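Local coordinates for Ice-binding protein (Colwellia, PDB 3WP9) that binds to the surface of ice crystals, inhibiting their growth and the recrystallization of small grains into larger ones, at residues Y4-G9 / N162-V167; A42-N47 / G53-V58. All coordinates share one frame; numbering follows the deposited sequence.

Contact 1 of 2, residues Y4-G9 / N162-V167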
loop_
_atom_site.group_PDB
_atom_site.type_symbol
_atom_site.label_atom_id
_atom_site.label_comp_id
_atom_site.label_asym_id
_atom_site.label_seq_id
_atom_site.Cartn_x
_atom_site.Cartn_y
_atom_site.Cartn_z
ATOM N N TYR A 4 13.314 -11.737 4.938
ATOM C CA TYR A 4 12.444 -12.503 4.041
ATOM C C TYR A 4 11.197 -11.636 3.802
ATOM O O TYR A 4 10.892 -10.719 4.608
ATOM C CB TYR A 4 12.048 -13.863 4.648
ATOM C CG TYR A 4 12.075 -13.865 6.172
ATOM C CD1 TYR A 4 13.275 -13.633 6.859
ATOM C CD2 TYR A 4 10.908 -14.076 6.934
ATOM C CE1 TYR A 4 13.322 -13.598 8.250
ATOM C CE2 TYR A 4 10.942 -14.051 8.337
ATOM C CZ TYR A 4 12.158 -13.810 9.002
ATOM O OH TYR A 4 12.255 -13.762 10.406
ATOM N N ALA A 5 10.518 -11.952 2.704
ATOM C CA ALA A 5 9.257 -11.284 2.346
ATOM C C ALA A 5 8.265 -11.339 3.518
ATOM O O ALA A 5 8.312 -12.208 4.390
ATOM C CB ALA A 5 8.636 -11.892 1.105
ATOM N N VAL A 6 7.353 -10.379 3.521
ATOM C CA VAL A 6 6.192 -10.419 4.396
ATOM C C VAL A 6 5.069 -11.122 3.645
ATOM O O VAL A 6 4.617 -10.646 2.599
ATOM C CB VAL A 6 5.771 -9.013 4.805
ATOM C CG1 VAL A 6 4.417 -9.047 5.525
ATOM C CG2 VAL A 6 6.860 -8.318 5.628
ATOM N N GLU A 7 4.642 -12.290 4.146
ATOM C CA GLU A 7 3.519 -13.024 3.562
ATOM C C GLU A 7 2.177 -12.266 3.797
ATOM O O GLU A 7 1.879 -11.877 4.905
ATOM C CB GLU A 7 3.405 -14.456 4.115
ATOM C CG GLU A 7 4.589 -15.348 3.713
ATOM C CD GLU A 7 4.968 -15.288 2.217
ATOM O OE1 GLU A 7 4.045 -15.314 1.350
ATOM O OE2 GLU A 7 6.201 -15.227 1.908
ATOM N N LEU A 8 1.418 -12.088 2.717
ATOM C CA LEU A 8 0.163 -11.294 2.773
ATOM C C LEU A 8 -1.076 -12.179 2.838
ATOM O O LEU A 8 -2.173 -11.710 3.055
ATOM C CB LEU A 8 0.085 -10.325 1.545
ATOM C CG LEU A 8 1.247 -9.358 1.375
ATOM C CD1 LEU A 8 0.892 -8.559 0.098
ATOM C CD2 LEU A 8 1.407 -8.479 2.630
ATOM N N GLY A 9 -0.941 -13.495 2.681
ATOM C CA GLY A 9 -2.161 -14.295 2.673
ATOM C C GLY A 9 -3.226 -13.847 1.677
ATOM O O GLY A 9 -2.904 -13.512 0.516
ATOM N N ASN A 162 8.206 -6.356 -3.260
ATOM C CA ASN A 162 9.184 -6.647 -2.170
ATOM C C ASN A 162 9.537 -5.561 -1.223
ATOM O O ASN A 162 10.466 -5.685 -0.421
ATOM C CB ASN A 162 10.488 -7.152 -2.797
ATOM C CG ASN A 162 10.331 -8.554 -3.389
ATOM O OD1 ASN A 162 9.523 -9.378 -2.921
ATOM N ND2 ASN A 162 11.112 -8.832 -4.442
ATOM N N ILE A 163 8.796 -4.448 -1.289
ATOM C CA ILE A 163 9.056 -3.342 -0.429
ATOM C C ILE A 163 7.784 -3.206 0.462
ATOM O O ILE A 163 6.637 -3.108 -0.094
ATOM C CB ILE A 163 9.189 -2.043 -1.264
ATOM C CG1 ILE A 163 10.446 -2.127 -2.188
ATOM C CG2 ILE A 163 9.246 -0.868 -0.330
ATOM C CD1 ILE A 163 10.612 -0.945 -3.129
ATOM N N PHE A 164 8.007 -3.288 1.778
ATOM C CA PHE A 164 6.856 -3.327 2.756
ATOM C C PHE A 164 6.937 -2.148 3.626
ATOM O O PHE A 164 7.925 -1.943 4.321
ATOM C CB PHE A 164 6.808 -4.675 3.547
ATOM C CG PHE A 164 6.720 -5.892 2.656
ATOM C CD1 PHE A 164 5.495 -6.443 2.216
ATOM C CD2 PHE A 164 7.918 -6.479 2.207
ATOM C CE1 PHE A 164 5.428 -7.569 1.353
ATOM C CE2 PHE A 164 7.857 -7.562 1.337
ATOM C CZ PHE A 164 6.646 -8.135 0.925
ATOM N N TRP A 165 5.858 -1.314 3.607
ATOM C CA TRP A 165 5.804 -0.090 4.411
ATOM C C TRP A 165 4.806 -0.368 5.514
ATOM O O TRP A 165 3.597 -0.521 5.263
ATOM C CB TRP A 165 5.294 1.105 3.618
ATOM C CG TRP A 165 6.104 1.415 2.318
ATOM C CD1 TRP A 165 5.903 0.905 1.098
ATOM C CD2 TRP A 165 7.118 2.387 2.227
ATOM N NE1 TRP A 165 6.772 1.510 0.195
ATOM C CE2 TRP A 165 7.527 2.419 0.877
ATOM C CE3 TRP A 165 7.725 3.247 3.146
ATOM C CZ2 TRP A 165 8.530 3.284 0.445
ATOM C CZ3 TRP A 165 8.678 4.099 2.742
ATOM C CH2 TRP A 165 9.094 4.107 1.371
ATOM N N GLN A 166 5.355 -0.524 6.695
ATOM C CA GLN A 166 4.525 -0.747 7.909
ATOM C C GLN A 166 4.421 0.599 8.631
ATOM O O GLN A 166 5.383 1.114 9.150
ATOM C CB GLN A 166 5.204 -1.855 8.778
ATOM C CG GLN A 166 4.529 -2.016 10.156
ATOM C CD GLN A 166 5.195 -1.196 11.246
ATOM O OE1 GLN A 166 6.457 -1.242 11.429
ATOM N NE2 GLN A 166 4.395 -0.490 11.995
ATOM N N VAL A 167 3.203 1.165 8.631
ATOM C CA VAL A 167 3.016 2.552 9.079
ATOM C C VAL A 167 1.984 2.505 10.203
ATOM O O VAL A 167 0.820 2.148 10.037
ATOM C CB VAL A 167 2.499 3.431 7.915
ATOM C CG1 VAL A 167 2.382 4.872 8.374
ATOM C CG2 VAL A 167 3.469 3.287 6.662
#
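F164 presses one face of its ring against V6. At the root, CB of F164 is 4.2 Å from V6 CG2. With CG beside the backbone N and anti to the carbonyl carbon (chi1 -57°), the torsion directs the ring toward the N-terminal segment, F164 CG lying 3.8 Å from V6 CG2. Farther out, V6 CB sits 3.7 Å from the ring centroid of F164, only 15° off the normal, which meets the geometry of a CH-pi contact. The outer rim meets V6 backbone instead: CE1 of F164 is 3.4 Å from V6 O, and CZ of F164 is 3.5 Å from V6 N, which lies over the same face as V6 CB. Two smaller apolar contacts flank this overlap: A5 CB is 4.3 Å from F164 CZ, and L8 CD2 approaches F164 CE1 obliquely. V6 also touches A84 of helix 71-89, and R91 hydrogen-bonds the carbonyls of Y4 and A5. Side chains alternate along strand 163-167: W165 points across the interior to F179, while F164 points the other way, toward 4-9. This is consistent with the N-terminal segment lying against the outer face of a right-handed beta-helix, next to its flanking alpha-helix.

Contact 2 of 2, residues A42-N47 / G53-V58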
loop_
_atom_site.group_PDB
_atom_site.type_symbol
_atom_site.label_atom_id
_atom_site.label_comp_id
_atom_site.label_asym_id
_atom_site.label_seq_id
_atom_site.Cartn_x
_atom_site.Cartn_y
_atom_site.Cartn_z
ATOM N N ALA A 42 -21.864 -0.370 1.364
ATOM C CA ALA A 42 -22.293 1.000 1.110
ATOM C C ALA A 42 -21.127 1.990 1.265
ATOM O O ALA A 42 -21.198 3.083 0.683
ATOM C CB ALA A 42 -23.499 1.388 2.006
ATOM N N ALA A 43 -20.112 1.619 2.034
ATOM C CA ALA A 43 -18.911 2.476 2.325
ATOM C C ALA A 43 -17.842 2.261 1.213
ATOM O O ALA A 43 -16.796 2.894 1.266
ATOM C CB ALA A 43 -18.391 2.140 3.699
ATOM N N LEU A 44 -18.102 1.399 0.221
ATOM C CA LEU A 44 -17.117 1.249 -0.904
ATOM C C LEU A 44 -17.618 2.111 -2.031
ATOM O O LEU A 44 -18.577 1.767 -2.717
ATOM C CB LEU A 44 -17.024 -0.257 -1.276
ATOM C CG LEU A 44 -15.696 -0.697 -1.900
ATOM C CD1 LEU A 44 -15.818 -2.225 -2.094
ATOM C CD2 LEU A 44 -15.422 -0.035 -3.259
ATOM N N LEU A 45 -17.028 3.313 -2.175
ATOM C CA LEU A 45 -17.576 4.350 -3.058
ATOM C C LEU A 45 -16.759 4.475 -4.301
ATOM O O LEU A 45 -16.421 5.578 -4.707
ATOM C CB LEU A 45 -17.501 5.706 -2.350
ATOM C CG LEU A 45 -18.199 5.743 -0.985
ATOM C CD1 LEU A 45 -17.881 7.111 -0.307
ATOM C CD2 LEU A 45 -19.679 5.421 -1.055
ATOM N N LEU A 46 -16.254 3.377 -4.845
ATOM C CA LEU A 46 -15.763 3.431 -6.226
ATOM C C LEU A 46 -16.876 2.967 -7.159
ATOM O O LEU A 46 -17.776 2.141 -6.745
ATOM C CB LEU A 46 -14.611 2.386 -6.393
ATOM C CG LEU A 46 -13.210 2.778 -5.873
ATOM C CD1 LEU A 46 -12.283 1.590 -5.631
ATOM C CD2 LEU A 46 -12.565 3.665 -6.951
ATOM N N ASN A 47 -16.770 3.423 -8.410
ATOM C CA ASN A 47 -17.733 3.102 -9.464
ATOM C C ASN A 47 -17.202 1.826 -10.132
ATOM O O ASN A 47 -16.025 1.614 -10.188
ATOM C CB ASN A 47 -17.881 4.226 -10.484
ATOM C CG ASN A 47 -19.054 3.988 -11.444
ATOM O OD1 ASN A 47 -19.016 3.089 -12.310
ATOM N ND2 ASN A 47 -20.120 4.760 -11.268
ATOM N N GLY A 53 -10.540 -5.401 -11.852
ATOM C CA GLY A 53 -10.844 -6.675 -11.235
ATOM C C GLY A 53 -12.190 -6.762 -10.549
ATOM O O GLY A 53 -13.178 -6.211 -11.031
ATOM N N ALA A 54 -12.230 -7.485 -9.442
ATOM C CA ALA A 54 -13.460 -7.754 -8.718
ATOM C C ALA A 54 -13.544 -6.751 -7.585
ATOM O O ALA A 54 -12.501 -6.281 -7.082
ATOM C CB ALA A 54 -13.443 -9.131 -8.104
ATOM N N MET A 55 -14.762 -6.485 -7.168
ATOM C CA MET A 55 -15.036 -5.626 -6.031
ATOM C C MET A 55 -15.850 -6.459 -5.073
ATOM O O MET A 55 -16.958 -6.903 -5.463
ATOM C CB MET A 55 -15.862 -4.431 -6.521
ATOM C CG MET A 55 -16.104 -3.387 -5.466
ATOM S SD MET A 55 -17.233 -2.106 -6.127
ATOM C CE MET A 55 -16.197 -1.316 -7.317
ATOM N N TYR A 56 -15.323 -6.691 -3.849
ATOM C CA TYR A 56 -15.949 -7.504 -2.891
ATOM C C TYR A 56 -16.518 -6.724 -1.764
ATOM O O TYR A 56 -15.790 -5.873 -1.168
ATOM C CB TYR A 56 -14.883 -8.465 -2.337
ATOM C CG TYR A 56 -14.481 -9.503 -3.354
ATOM C CD1 TYR A 56 -15.350 -10.541 -3.688
ATOM C CD2 TYR A 56 -13.247 -9.413 -4.024
ATOM C CE1 TYR A 56 -14.992 -11.486 -4.662
ATOM C CE2 TYR A 56 -12.856 -10.364 -4.955
ATOM C CZ TYR A 56 -13.746 -11.360 -5.290
ATOM O OH TYR A 56 -13.368 -12.281 -6.233
ATOM N N THR A 57 -17.742 -7.073 -1.368
ATOM C CA THR A 57 -18.363 -6.502 -0.160
ATOM C C THR A 57 -18.876 -7.534 0.822
ATOM O O THR A 57 -19.045 -8.711 0.443
ATOM C CB THR A 57 -19.477 -5.481 -0.550
ATOM O OG1 THR A 57 -20.453 -6.139 -1.363
ATOM C CG2 THR A 57 -18.908 -4.374 -1.485
ATOM N N VAL A 58 -19.110 -7.108 2.065
ATOM C CA VAL A 58 -19.660 -7.980 3.055
ATOM C C VAL A 58 -21.158 -8.279 2.824
ATOM O O VAL A 58 -21.682 -9.224 3.416
ATOM C CB VAL A 58 -19.431 -7.464 4.452
ATOM C CG1 VAL A 58 -17.972 -7.183 4.643
ATOM C CG2 VAL A 58 -20.238 -6.186 4.784
#
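The peptide of Y56 is a flat group at this interface, its carbonyl O lying 3.8 Å from L44 CD1, while the Y56 ring takes its own neighbours, L73 and L74, from helix 71-89. The side chains that meet are apolar. L44 and M55 lie alongside each other, running in opposing senses: CD1 of L44 is 3.6 Å from M55 CG, and CD2 of L44 is 4.0 Å from M55 SD. M55 extends through its first two torsions and then bends at chi3 (-70°), which turns CE toward the L46-N47 backbone, 3.8 Å from L46 O and 4.1 Å from N47 O. At the other end T57 splits its branches. Its CG2 packs 3.8 Å from L44 CD1, whereas OG1, set between N and the carbonyl carbon (chi1 58°), hydrogen-bonds the carbonyl O of D59. L44 and L46 both continue onto I22 of strand 22-25, and the side chain of T57 is about 7 Å from that of T40, which probably binds ice. Methyl, methylene and thioether groups meet one another or backbone carbonyl oxygens, so cohesion between loop 42-47 and strand 55-57 probably comes from close apolar fit and exclusion of water, with the polar end of T57 satisfied elsewhere.

Contacts 1 and 2 both draw on the same ten-stranded parallel sheet, through strands 163-167 and 55-57, yet their centres are 24 Å apart and their nearest atoms about 12 Å. Contact 2 is the more buried, with four of its six touching residues enclosed, although it lies 17 Å from the centre of the chain; contact 1, at 10 Å, is half buried. Their segments are 153 and six residues apart. Contact 1 sets the N-terminal segment on the sheet's outer face by helix 71-89 and turns on an aromatic face, whereas contact 2 lays aliphatic and thioether chains alongside one another, joining strand 55-57 to a segment that packs on strand 22-25 of the six-stranded sheet.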